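Long-range contacts in type-2Aa cytolytic delta-endotoxin (Bacillus thuringiensis serovar kyushuensis, PDB 1CBY), which kills the larvae of dipteran insects by making pores in the epithelial cell membrane of the midgut, and is seen here as the inactive dimeric protoxin: residues 36-41 against 236-241; 113-118 against 134-139; 158-163 against 197-202; 85-90 against 222-227. All coordinates share one frame; numbering follows the deposited sequence.

Contact 1 of 4, residues 36-41 against 236-241; sequences PSSDLD and IFNVNN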
loop_
_atom_site.group_PDB
_atom_site.type_symbol
_atom_site.label_atom_id
_atom_site.label_comp_id
_atom_site.label_asym_id
_atom_site.label_seq_id
_atom_site.Cartn_x
_atom_site.Cartn_y
_atom_site.Cartn_z
ATOM N N PRO A 36 14.351 0.372 -3.601
ATOM C CA PRO A 36 15.367 -0.690 -3.631
ATOM C C PRO A 36 16.050 -0.883 -2.276
ATOM O O PRO A 36 16.527 0.074 -1.673
ATOM C CB PRO A 36 16.336 -0.218 -4.723
ATOM C CG PRO A 36 16.063 1.253 -4.850
ATOM C CD PRO A 36 14.585 1.340 -4.684
ATOM N N SER A 37 16.081 -2.129 -1.812
ATOM C CA SER A 37 16.657 -2.475 -0.515
ATOM C C SER A 37 18.145 -2.808 -0.555
ATOM O O SER A 37 18.665 -3.271 -1.571
ATOM C CB SER A 37 15.885 -3.655 0.091
ATOM O OG SER A 37 16.317 -3.947 1.411
ATOM N N SER A 38 18.818 -2.574 0.569
ATOM C CA SER A 38 20.242 -2.862 0.708
ATOM C C SER A 38 20.463 -4.330 1.066
ATOM O O SER A 38 21.572 -4.848 0.941
ATOM C CB SER A 38 20.868 -1.973 1.788
ATOM O OG SER A 38 21.001 -0.631 1.343
ATOM N N ASP A 39 19.402 -5.000 1.503
ATOM C CA ASP A 39 19.482 -6.400 1.883
ATOM C C ASP A 39 18.177 -7.090 1.485
ATOM O O ASP A 39 17.254 -6.445 0.982
ATOM C CB ASP A 39 19.721 -6.514 3.389
ATOM C CG ASP A 39 20.694 -7.627 3.751
ATOM O OD1 ASP A 39 20.604 -8.718 3.154
ATOM O OD2 ASP A 39 21.549 -7.413 4.638
ATOM N N LEU A 40 18.094 -8.394 1.713
ATOM C CA LEU A 40 16.915 -9.158 1.344
ATOM C C LEU A 40 15.695 -8.756 2.162
ATOM O O LEU A 40 15.803 -8.490 3.357
ATOM C CB LEU A 40 17.202 -10.656 1.486
ATOM C CG LEU A 40 18.394 -11.186 0.670
ATOM C CD1 LEU A 40 18.565 -12.682 0.869
ATOM C CD2 LEU A 40 18.190 -10.886 -0.801
ATOM N N ASP A 41 14.539 -8.687 1.502
ATOM C CA ASP A 41 13.290 -8.311 2.161
ATOM C C ASP A 41 12.142 -9.201 1.680
ATOM O O ASP A 41 11.666 -9.060 0.557
ATOM C CB ASP A 41 12.964 -6.842 1.864
ATOM C CG ASP A 41 11.874 -6.274 2.773
ATOM O OD1 ASP A 41 11.024 -7.036 3.281
ATOM O OD2 ASP A 41 11.865 -5.042 2.979
ATOM N N ILE A 236 19.295 5.940 6.608
ATOM C CA ILE A 236 18.282 5.042 7.149
ATOM C C ILE A 236 18.082 3.817 6.258
ATOM O O ILE A 236 18.146 2.685 6.733
ATOM C CB ILE A 236 16.931 5.784 7.377
ATOM C CG1 ILE A 236 17.102 6.851 8.465
ATOM C CG2 ILE A 236 15.835 4.803 7.778
ATOM C CD1 ILE A 236 15.851 7.630 8.775
ATOM N N PHE A 237 17.908 4.033 4.960
ATOM C CA PHE A 237 17.696 2.920 4.044
ATOM C C PHE A 237 18.945 2.118 3.676
ATOM O O PHE A 237 18.857 1.138 2.939
ATOM C CB PHE A 237 16.943 3.393 2.802
ATOM C CG PHE A 237 15.524 3.804 3.085
ATOM C CD1 PHE A 237 15.223 5.107 3.468
ATOM C CD2 PHE A 237 14.490 2.876 3.011
ATOM C CE1 PHE A 237 13.913 5.479 3.776
ATOM C CE2 PHE A 237 13.178 3.240 3.318
ATOM C CZ PHE A 237 12.891 4.542 3.700
ATOM N N ASN A 238 20.103 2.524 4.184
ATOM C CA ASN A 238 21.351 1.804 3.918
ATOM C C ASN A 238 21.564 0.694 4.939
ATOM O O ASN A 238 22.435 -0.160 4.765
ATOM C CB ASN A 238 22.556 2.746 3.960
ATOM C CG ASN A 238 22.810 3.452 2.640
ATOM O OD1 ASN A 238 23.756 4.230 2.522
ATOM N ND2 ASN A 238 21.978 3.185 1.639
ATOM N N VAL A 239 20.796 0.735 6.023
ATOM C CA VAL A 239 20.906 -0.266 7.079
ATOM C C VAL A 239 20.574 -1.648 6.517
ATOM O O VAL A 239 19.621 -1.804 5.755
ATOM C CB VAL A 239 19.962 0.072 8.270
ATOM C CG1 VAL A 239 20.050 -0.999 9.348
ATOM C CG2 VAL A 239 20.313 1.439 8.856
ATOM N N ASN A 240 21.375 -2.642 6.875
ATOM C CA ASN A 240 21.153 -4.001 6.392
ATOM C C ASN A 240 20.510 -4.856 7.468
ATOM O O ASN A 240 20.126 -4.344 8.515
ATOM C CB ASN A 240 22.465 -4.630 5.906
ATOM C CG ASN A 240 23.556 -4.657 6.972
ATOM O OD1 ASN A 240 24.709 -4.927 6.659
ATOM N ND2 ASN A 240 23.205 -4.378 8.222
ATOM N N ASN A 241 20.424 -6.161 7.236
ATOM C CA ASN A 241 19.812 -7.057 8.209
ATOM C C ASN A 241 20.837 -7.656 9.165
ATOM O O ASN A 241 20.669 -8.783 9.624
ATOM C CB ASN A 241 19.075 -8.196 7.495
ATOM C CG ASN A 241 18.174 -7.712 6.376
ATOM O OD1 ASN A 241 17.938 -8.433 5.411
ATOM N ND2 ASN A 241 17.669 -6.494 6.493
HETATM O O HOH W 1 18.225 -3.103 3.835
HETATM O O HOH W 2 17.134 -0.928 2.385
#

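Contact 2 of 4, residues 113-118 against 134-139; sequences QLKKII and SVEATI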
loop_
_atom_site.group_PDB
_atom_site.type_symbol
_atom_site.label_atom_id
_atom_site.label_comp_id
_atom_site.label_asym_id
_atom_site.label_seq_id
_atom_site.Cartn_x
_atom_site.Cartn_y
_atom_site.Cartn_z
ATOM N N GLN A 113 -12.419 -13.290 10.938
ATOM C CA GLN A 113 -11.855 -14.126 11.990
ATOM C C GLN A 113 -10.406 -13.730 12.247
ATOM O O GLN A 113 -10.029 -13.431 13.381
ATOM C CB GLN A 113 -11.908 -15.603 11.598
ATOM C CG GLN A 113 -12.624 -16.498 12.599
ATOM C CD GLN A 113 -12.008 -16.491 13.991
ATOM O OE1 GLN A 113 -11.274 -17.405 14.364
ATOM N NE2 GLN A 113 -12.338 -15.476 14.780
ATOM N N LEU A 114 -9.612 -13.690 11.181
ATOM C CA LEU A 114 -8.198 -13.343 11.277
ATOM C C LEU A 114 -7.970 -11.947 11.852
ATOM O O LEU A 114 -7.056 -11.744 12.654
ATOM C CB LEU A 114 -7.523 -13.474 9.910
ATOM C CG LEU A 114 -7.633 -14.846 9.229
ATOM C CD1 LEU A 114 -7.002 -14.784 7.860
ATOM C CD2 LEU A 114 -6.978 -15.925 10.069
ATOM N N LYS A 115 -8.808 -10.990 11.459
ATOM C CA LYS A 115 -8.698 -9.620 11.954
ATOM C C LYS A 115 -8.936 -9.587 13.468
ATOM O O LYS A 115 -8.304 -8.823 14.202
ATOM C CB LYS A 115 -9.712 -8.726 11.244
ATOM C CG LYS A 115 -9.645 -7.267 11.646
ATOM C CD LYS A 115 -10.719 -6.455 10.938
ATOM C CE LYS A 115 -10.405 -4.968 11.001
ATOM N NZ LYS A 115 -11.317 -4.185 10.121
ATOM N N LYS A 116 -9.843 -10.437 13.929
ATOM C CA LYS A 116 -10.175 -10.522 15.342
ATOM C C LYS A 116 -9.031 -11.209 16.088
ATOM O O LYS A 116 -8.710 -10.850 17.223
ATOM C CB LYS A 116 -11.483 -11.297 15.516
ATOM C CG LYS A 116 -12.181 -11.083 16.845
ATOM C CD LYS A 116 -13.510 -11.818 16.869
ATOM C CE LYS A 116 -14.318 -11.483 18.110
ATOM N NZ LYS A 116 -13.664 -11.939 19.364
ATOM N N ILE A 117 -8.412 -12.195 15.443
ATOM C CA ILE A 117 -7.294 -12.914 16.043
ATOM C C ILE A 117 -6.076 -11.995 16.139
ATOM O O ILE A 117 -5.324 -12.048 17.111
ATOM C CB ILE A 117 -6.950 -14.184 15.243
ATOM C CG1 ILE A 117 -8.160 -15.122 15.232
ATOM C CG2 ILE A 117 -5.753 -14.891 15.860
ATOM C CD1 ILE A 117 -7.978 -16.369 14.403
ATOM N N ILE A 118 -5.891 -11.146 15.135
ATOM C CA ILE A 118 -4.783 -10.194 15.131
ATOM C C ILE A 118 -5.000 -9.212 16.283
ATOM O O ILE A 118 -4.091 -8.959 17.074
ATOM C CB ILE A 118 -4.712 -9.419 13.790
ATOM C CG1 ILE A 118 -4.283 -10.359 12.665
ATOM C CG2 ILE A 118 -3.749 -8.237 13.891
ATOM C CD1 ILE A 118 -4.246 -9.698 11.319
ATOM N N SER A 134 -6.203 -0.674 7.280
ATOM C CA SER A 134 -4.945 -1.155 6.719
ATOM C C SER A 134 -4.825 -2.632 7.051
ATOM O O SER A 134 -4.503 -3.449 6.190
ATOM C CB SER A 134 -3.757 -0.398 7.312
ATOM O OG SER A 134 -3.821 0.978 6.978
ATOM N N VAL A 135 -5.132 -2.974 8.297
ATOM C CA VAL A 135 -5.079 -4.356 8.742
ATOM C C VAL A 135 -6.018 -5.236 7.927
ATOM O O VAL A 135 -5.618 -6.300 7.455
ATOM C CB VAL A 135 -5.436 -4.484 10.232
ATOM C CG1 VAL A 135 -5.610 -5.942 10.605
ATOM C CG2 VAL A 135 -4.344 -3.862 11.078
ATOM N N GLU A 136 -7.256 -4.792 7.744
ATOM C CA GLU A 136 -8.230 -5.569 6.989
ATOM C C GLU A 136 -7.843 -5.683 5.518
ATOM O O GLU A 136 -7.907 -6.772 4.933
ATOM C CB GLU A 136 -9.624 -4.965 7.124
ATOM C CG GLU A 136 -10.738 -5.925 6.737
ATOM C CD GLU A 136 -12.106 -5.296 6.831
ATOM O OE1 GLU A 136 -12.249 -4.132 6.414
ATOM O OE2 GLU A 136 -13.042 -5.966 7.316
ATOM N N ALA A 137 -7.433 -4.564 4.928
ATOM C CA ALA A 137 -7.019 -4.545 3.528
ATOM C C ALA A 137 -5.868 -5.537 3.314
ATOM O O ALA A 137 -5.901 -6.346 2.386
ATOM C CB ALA A 137 -6.599 -3.159 3.134
ATOM N N THR A 138 -4.878 -5.495 4.199
ATOM C CA THR A 138 -3.733 -6.390 4.137
ATOM C C THR A 138 -4.171 -7.857 4.240
ATOM O O THR A 138 -3.702 -8.706 3.474
ATOM C CB THR A 138 -2.722 -6.060 5.263
ATOM O OG1 THR A 138 -2.133 -4.774 5.021
ATOM C CG2 THR A 138 -1.629 -7.095 5.335
ATOM N N ILE A 139 -5.089 -8.151 5.159
ATOM C CA ILE A 139 -5.570 -9.519 5.332
ATOM C C ILE A 139 -6.266 -9.989 4.063
ATOM O O ILE A 139 -6.006 -11.090 3.581
ATOM C CB ILE A 139 -6.512 -9.660 6.551
ATOM C CG1 ILE A 139 -5.779 -9.236 7.823
ATOM C CG2 ILE A 139 -6.957 -11.110 6.723
ATOM C CD1 ILE A 139 -4.460 -9.945 8.019
#

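Contact 3 of 4, residues 158-163 against 197-202; sequences HSLSAH and VEKQKV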
loop_
_atom_site.group_PDB
_atom_site.type_symbol
_atom_site.label_atom_id
_atom_site.label_comp_id
_atom_site.label_asym_id
_atom_site.label_seq_id
_atom_site.Cartn_x
_atom_site.Cartn_y
_atom_site.Cartn_z
ATOM N N HIS A 158 4.154 -23.337 -3.344
ATOM C CA HIS A 158 4.682 -24.686 -3.202
ATOM C C HIS A 158 3.538 -25.696 -3.215
ATOM O O HIS A 158 2.369 -25.314 -3.300
ATOM C CB HIS A 158 5.522 -24.828 -1.929
ATOM C CG HIS A 158 4.748 -24.661 -0.660
ATOM N ND1 HIS A 158 4.100 -25.720 -0.073
ATOM C CD2 HIS A 158 4.664 -23.577 0.151
ATOM C CE1 HIS A 158 3.645 -25.266 1.078
ATOM N NE2 HIS A 158 3.962 -23.976 1.259
ATOM N N SER A 159 3.886 -26.980 -3.199
ATOM C CA SER A 159 2.914 -28.073 -3.216
ATOM C C SER A 159 1.808 -27.921 -4.262
ATOM O O SER A 159 0.754 -28.550 -4.157
ATOM C CB SER A 159 2.305 -28.248 -1.827
ATOM O OG SER A 159 3.327 -28.426 -0.860
ATOM N N LEU A 160 2.070 -27.132 -5.299
ATOM C CA LEU A 160 1.079 -26.898 -6.342
ATOM C C LEU A 160 0.609 -28.184 -6.997
ATOM O O LEU A 160 1.402 -29.085 -7.272
ATOM C CB LEU A 160 1.619 -25.939 -7.406
ATOM C CG LEU A 160 2.008 -24.536 -6.939
ATOM C CD1 LEU A 160 2.315 -23.660 -8.144
ATOM C CD2 LEU A 160 0.888 -23.927 -6.108
ATOM N N SER A 161 -0.695 -28.260 -7.234
ATOM C CA SER A 161 -1.315 -29.418 -7.862
ATOM C C SER A 161 -2.594 -28.939 -8.531
ATOM O O SER A 161 -2.939 -27.760 -8.454
ATOM C CB SER A 161 -1.654 -30.476 -6.808
ATOM O OG SER A 161 -0.513 -30.857 -6.057
ATOM N N ALA A 162 -3.284 -29.846 -9.213
ATOM C CA ALA A 162 -4.538 -29.504 -9.873
ATOM C C ALA A 162 -5.664 -29.514 -8.844
ATOM O O ALA A 162 -6.750 -28.991 -9.094
ATOM C CB ALA A 162 -4.838 -30.493 -10.986
ATOM N N HIS A 163 -5.389 -30.112 -7.686
ATOM C CA HIS A 163 -6.366 -30.206 -6.607
ATOM C C HIS A 163 -5.908 -29.461 -5.351
ATOM O O HIS A 163 -6.557 -29.546 -4.306
ATOM C CB HIS A 163 -6.605 -31.675 -6.235
ATOM C CG HIS A 163 -6.891 -32.565 -7.404
ATOM N ND1 HIS A 163 -7.818 -32.229 -8.358
ATOM C CD2 HIS A 163 -6.367 -33.782 -7.696
ATOM C CE1 HIS A 163 -7.842 -33.240 -9.205
ATOM N NE2 HIS A 163 -6.982 -34.205 -8.847
ATOM N N VAL A 197 -7.851 -26.024 -4.391
ATOM C CA VAL A 197 -8.056 -25.699 -5.804
ATOM C C VAL A 197 -6.736 -25.429 -6.518
ATOM O O VAL A 197 -5.675 -25.419 -5.894
ATOM C CB VAL A 197 -9.025 -24.491 -6.023
ATOM C CG1 VAL A 197 -10.428 -24.832 -5.555
ATOM C CG2 VAL A 197 -8.521 -23.261 -5.313
ATOM N N GLU A 198 -6.813 -25.241 -7.832
ATOM C CA GLU A 198 -5.637 -24.979 -8.650
ATOM C C GLU A 198 -5.311 -23.491 -8.728
ATOM O O GLU A 198 -6.205 -22.652 -8.864
ATOM C CB GLU A 198 -5.823 -25.562 -10.058
ATOM C CG GLU A 198 -7.056 -25.053 -10.801
ATOM C CD GLU A 198 -7.245 -25.713 -12.154
ATOM O OE1 GLU A 198 -7.330 -26.958 -12.199
ATOM O OE2 GLU A 198 -7.319 -24.989 -13.170
ATOM N N LYS A 199 -4.018 -23.185 -8.711
ATOM C CA LYS A 199 -3.514 -21.816 -8.761
ATOM C C LYS A 199 -4.190 -20.856 -9.747
ATOM O O LYS A 199 -4.381 -19.687 -9.423
ATOM C CB LYS A 199 -1.993 -21.827 -8.970
ATOM C CG LYS A 199 -1.363 -20.446 -9.076
ATOM C CD LYS A 199 0.150 -20.503 -9.032
ATOM C CE LYS A 199 0.743 -19.379 -9.868
ATOM N NZ LYS A 199 2.214 -19.224 -9.693
ATOM N N GLN A 200 -4.549 -21.324 -10.938
ATOM C CA GLN A 200 -5.202 -20.441 -11.908
ATOM C C GLN A 200 -6.518 -19.892 -11.383
ATOM O O GLN A 200 -6.922 -18.789 -11.746
ATOM C CB GLN A 200 -5.429 -21.143 -13.248
ATOM C CG GLN A 200 -4.293 -20.960 -14.242
ATOM C CD GLN A 200 -4.073 -19.505 -14.639
ATOM O OE1 GLN A 200 -4.866 -18.919 -15.381
ATOM N NE2 GLN A 200 -2.981 -18.926 -14.164
ATOM N N LYS A 201 -7.195 -20.676 -10.550
ATOM C CA LYS A 201 -8.457 -20.248 -9.956
ATOM C C LYS A 201 -8.177 -19.350 -8.748
ATOM O O LYS A 201 -8.770 -18.279 -8.608
ATOM C CB LYS A 201 -9.308 -21.459 -9.569
ATOM C CG LYS A 201 -9.828 -22.218 -10.780
ATOM C CD LYS A 201 -10.872 -23.256 -10.417
ATOM C CE LYS A 201 -11.470 -23.865 -11.677
ATOM N NZ LYS A 201 -12.530 -24.872 -11.383
ATOM N N VAL A 202 -7.219 -19.761 -7.921
ATOM C CA VAL A 202 -6.827 -18.998 -6.740
ATOM C C VAL A 202 -6.398 -17.573 -7.108
ATOM O O VAL A 202 -6.799 -16.606 -6.455
ATOM C CB VAL A 202 -5.671 -19.694 -5.980
ATOM C CG1 VAL A 202 -5.164 -18.814 -4.858
ATOM C CG2 VAL A 202 -6.139 -21.005 -5.410
#

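Contact 4 of 4, residues 85-90 against 222-227; sequences NGIPNS and LVQALH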
loop_
_atom_site.group_PDB
_atom_site.type_symbol
_atom_site.label_atom_id
_atom_site.label_comp_id
_atom_site.label_asym_id
_atom_site.label_seq_id
_atom_site.Cartn_x
_atom_site.Cartn_y
_atom_site.Cartn_z
ATOM N N ASN A 85 13.727 -12.150 21.795
ATOM C CA ASN A 85 14.349 -12.044 23.109
ATOM C C ASN A 85 15.751 -11.449 23.080
ATOM O O ASN A 85 16.449 -11.461 24.095
ATOM C CB ASN A 85 14.373 -13.410 23.802
ATOM C CG ASN A 85 12.987 -13.879 24.214
ATOM O OD1 ASN A 85 12.622 -15.037 24.012
ATOM N ND2 ASN A 85 12.206 -12.979 24.797
ATOM N N GLY A 86 16.160 -10.930 21.925
ATOM C CA GLY A 86 17.476 -10.332 21.797
ATOM C C GLY A 86 17.425 -8.840 21.514
ATOM O O GLY A 86 18.442 -8.145 21.621
ATOM N N ILE A 87 16.253 -8.345 21.122
ATOM C CA ILE A 87 16.086 -6.926 20.831
ATOM C C ILE A 87 16.213 -6.159 22.147
ATOM O O ILE A 87 15.586 -6.515 23.150
ATOM C CB ILE A 87 14.696 -6.617 20.222
ATOM C CG1 ILE A 87 14.435 -7.470 18.974
ATOM C CG2 ILE A 87 14.593 -5.139 19.888
ATOM C CD1 ILE A 87 15.331 -7.157 17.803
ATOM N N PRO A 88 17.076 -5.136 22.178
ATOM C CA PRO A 88 17.254 -4.349 23.403
ATOM C C PRO A 88 16.072 -3.438 23.727
ATOM O O PRO A 88 15.463 -2.853 22.828
ATOM C CB PRO A 88 18.513 -3.539 23.100
ATOM C CG PRO A 88 18.464 -3.380 21.611
ATOM C CD PRO A 88 18.065 -4.757 21.159
ATOM N N ASN A 89 15.758 -3.337 25.020
ATOM C CA ASN A 89 14.677 -2.491 25.545
ATOM C C ASN A 89 13.299 -2.802 24.975
ATOM O O ASN A 89 12.577 -1.901 24.544
ATOM C CB ASN A 89 15.004 -1.009 25.327
ATOM C CG ASN A 89 16.421 -0.660 25.736
ATOM O OD1 ASN A 89 16.928 -1.150 26.744
ATOM N ND2 ASN A 89 17.081 0.163 24.933
ATOM N N SER A 90 12.917 -4.071 25.026
ATOM C CA SER A 90 11.633 -4.500 24.499
ATOM C C SER A 90 11.036 -5.610 25.353
ATOM O O SER A 90 11.645 -6.039 26.331
ATOM C CB SER A 90 11.805 -4.984 23.054
ATOM O OG SER A 90 12.810 -5.979 22.955
ATOM N N LEU A 222 5.779 -7.567 19.773
ATOM C CA LEU A 222 6.882 -7.106 20.594
ATOM C C LEU A 222 6.815 -5.591 20.745
ATOM O O LEU A 222 6.549 -4.876 19.776
ATOM C CB LEU A 222 8.206 -7.504 19.936
ATOM C CG LEU A 222 9.484 -7.040 20.628
ATOM C CD1 LEU A 222 10.398 -8.231 20.862
ATOM C CD2 LEU A 222 10.169 -5.969 19.796
ATOM N N VAL A 223 6.979 -5.107 21.969
ATOM C CA VAL A 223 6.973 -3.674 22.209
ATOM C C VAL A 223 8.390 -3.272 22.602
ATOM O O VAL A 223 9.067 -4.002 23.326
ATOM C CB VAL A 223 5.974 -3.253 23.323
ATOM C CG1 VAL A 223 4.541 -3.522 22.877
ATOM C CG2 VAL A 223 6.290 -3.966 24.636
ATOM N N GLN A 224 8.857 -2.151 22.066
ATOM C CA GLN A 224 10.191 -1.645 22.367
ATOM C C GLN A 224 10.088 -0.171 22.727
ATOM O O GLN A 224 9.308 0.568 22.122
ATOM C CB GLN A 224 11.113 -1.809 21.166
ATOM C CG GLN A 224 12.486 -1.202 21.377
ATOM C CD GLN A 224 13.337 -1.259 20.132
ATOM O OE1 GLN A 224 12.923 -0.800 19.065
ATOM N NE2 GLN A 224 14.526 -1.831 20.253
ATOM N N ALA A 225 10.870 0.255 23.712
ATOM C CA ALA A 225 10.857 1.642 24.154
ATOM C C ALA A 225 11.092 2.560 22.964
ATOM O O ALA A 225 11.949 2.288 22.122
ATOM C CB ALA A 225 11.923 1.862 25.211
ATOM N N LEU A 226 10.301 3.622 22.882
ATOM C CA LEU A 226 10.403 4.576 21.793
ATOM C C LEU A 226 11.798 5.185 21.685
ATOM O O LEU A 226 12.393 5.594 22.685
ATOM C CB LEU A 226 9.348 5.666 21.964
ATOM C CG LEU A 226 8.328 5.799 20.835
ATOM C CD1 LEU A 226 7.822 4.433 20.407
ATOM C CD2 LEU A 226 7.186 6.695 21.289
ATOM N N HIS A 227 12.310 5.248 20.461
ATOM C CA HIS A 227 13.636 5.793 20.204
ATOM C C HIS A 227 13.585 6.714 18.987
ATOM O O HIS A 227 13.534 6.254 17.844
ATOM C CB HIS A 227 14.632 4.655 19.976
ATOM C CG HIS A 227 16.058 5.093 20.016
ATOM N ND1 HIS A 227 16.705 5.312 21.208
ATOM C CD2 HIS A 227 16.880 5.424 18.989
ATOM C CE1 HIS A 227 17.898 5.774 20.887
ATOM N NE2 HIS A 227 18.052 5.860 19.555
#

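Contact 1 of 4, residues 36-41 against 236-241
S38 and D39 meet residues 237-241, and S37 just before them joins in through water. The S37 hydroxyl accepts a hydrogen bond from water 1, which also donates to V239 O at 2.7 Å, and S37 OG itself donates to D39 O, folding the turn onto its own start. At S38 both backbone and side chain find F237. OG sits beside its own backbone N (chi1 -73°) and donates to F237 O at 3.2 Å, in the carbonyl plane and on a lone pair; water 2 links S38 N to the same oxygen, which is thus gripped twice. D39 then uses its two carboxylate oxygens differently. OD2 takes the amide of N241, N to OD2 3.1 Å and nearly straight, the N-H coming from above the carboxylate plane, while OD1 accepts L40 N through its anti lone pair. The D39 carboxylate also stacks on the amide group of N241, the planes only 16° apart, and CB of N240 comes to 3.2 Å from OD2. L40 adds little across the contact, its side chain leading away. D41 turns to the dimer, where OD2 forms a salt bridge with K29 of the second subunit. S38 is the N-terminal processing stop, so this is the base of the N-terminal arm of the protoxin, where P36 pairs antiparallel with a strand of the second subunit and continues the sheet across the interface.

Contact 2 of 4, residues 113-118 against 134-139
L114 and I118 pack against V135 and I139 where two consecutive helices, 107-122 and 129-141, lie side by side on one face of the central sheet, as expected of the alpha/beta fold of the Cyt toxins. The axes of the two short segments approach to 10.0 Å, and their directions differ by 131°, so the pair is antiparallel but markedly splayed. Apolar contacts make up the buried side. I118 and I139 reach toward each other tip to tip, their CD1 methyls 3.3 Å apart, and the same I118 CD1 lies 4.1 Å from CG1 of V135. One turn back, L114 crosses I139 at a slant, placing CD1 3.8 Å from its CG2 branch. I139 therefore offers its two ends to different partners, CD1 to I118 and CG2 to L114. Beneath these residues F191 of strand 183-195 touches both L114 and I139, and L187 and L189 meet I118, which joins the helix pair to the sheet.

The polar contact lies on the partly exposed side. K115, with CG anti to its backbone N (chi1 -178°), extends over that side of the helix pair, which carries NZ across to E136. There NZ stands over the flat face of the E136 carboxylate, nearly equidistant from its two oxygens and not at an oxygen edge, which fits the long salt bridge to OE2 at 3.7 Å; it also makes a weak hydrogen bond to W132 O. The aliphatic part of E136 is just as near: its CB is 3.5 Å from K115 NZ.

Contact 3 of 4, residues 158-163 against 197-202
This is a surface contact between a loop and the start of a short helix, made by van der Waals packing with no hydrogen bond across it: L160, A162 and H163 on the way from strand 155-158 to strand 165-175 meet V197, E198 and K199 at the beginning of helix 199-202. The one pairing of side-chain carbons comes from L160, whose CD1 lies 3.9 Å from CD of K199. In the lysine, CG anti to N (chi1 178°) and an extended chi2 bring CD to L160, and the two side chains meet at an oblique angle; the bend at chi3 turns only the charged end beyond it. That end goes to W157, on which it makes a cation-pi contact. Elsewhere the loop presents backbone. A162 O approaches CB of E198 at 3.7 Å, S161 O faces the E198 CA at 3.9 Å, and H163 O comes to 3.8 Å from V197 N. E198 occupies the N-cap position of the helix, and its own carbonyl accepts from both K201 N and V202 N, which arrive from opposite faces of the carbonyl plane. Backbone oxygens facing mostly carbon, one aliphatic touch and no hydrogen bond across imply a light surface packing, with the hydrogen bond between T165 OG1 and V197 O, just outside the two segments, as the polar tie beside it.

Contact 4 of 4, residues 85-90 against 222-227
Q224 lies at the middle of this contact, using its side-chain amide and its place in the strand. Its NE2 donates to P88 O at 2.9 Å in a nearly straight bond that lies in the plane of the amide and meets the carbonyl almost head-on. The methyl CG2 of I87 approaches the same nitrogen at 3.3 Å, the two side chains crossing at about a right angle. Next along, A225 N donates to N89 O at 2.9 Å, and Q224 CA makes a CA-H...O contact with that oxygen. S90 and Q224 form an antiparallel non-hydrogen-bonded pair, with their CB atoms 3.8 Å apart on one face; S90 CB also rests on L222 CD2.

Behind this shell, the S90 hydroxyl turns back to donate to I87 O at 2.8 Å, from well above the carbonyl plane, which closes the I87-S90 turn on itself. The glutamine amide is held from its other end too, OE1 accepting from Q56 NE2. The turn leads from helix 77-84 into strand 90-102, pairing its first residue with the end of strand 210-225, while L60 of helix 54-63 touches I87, L222 and Q224.

In the fold
Contact 1 spans the longest stretch of chain, 36-41 to 236-241, and the other three fall within it; contact 4 likewise encloses contacts 2 and 3, which follow one another. None touches another. The centres of contacts 3 and 4 are farthest apart, about 40 Å, on opposite sides of the chain's centre; those of contacts 1 and 4 are closest, about 20 Å. The mixed sheet connects them: contact 4 pairs two of its strands, contact 2 lays helices against it, and contact 3 lies beyond its strands. Contacts 1 and 2 both reach the second subunit. Of the processing stops, S38 lies in contact 1 and S228 closely follows segment 222-227, before 236-241.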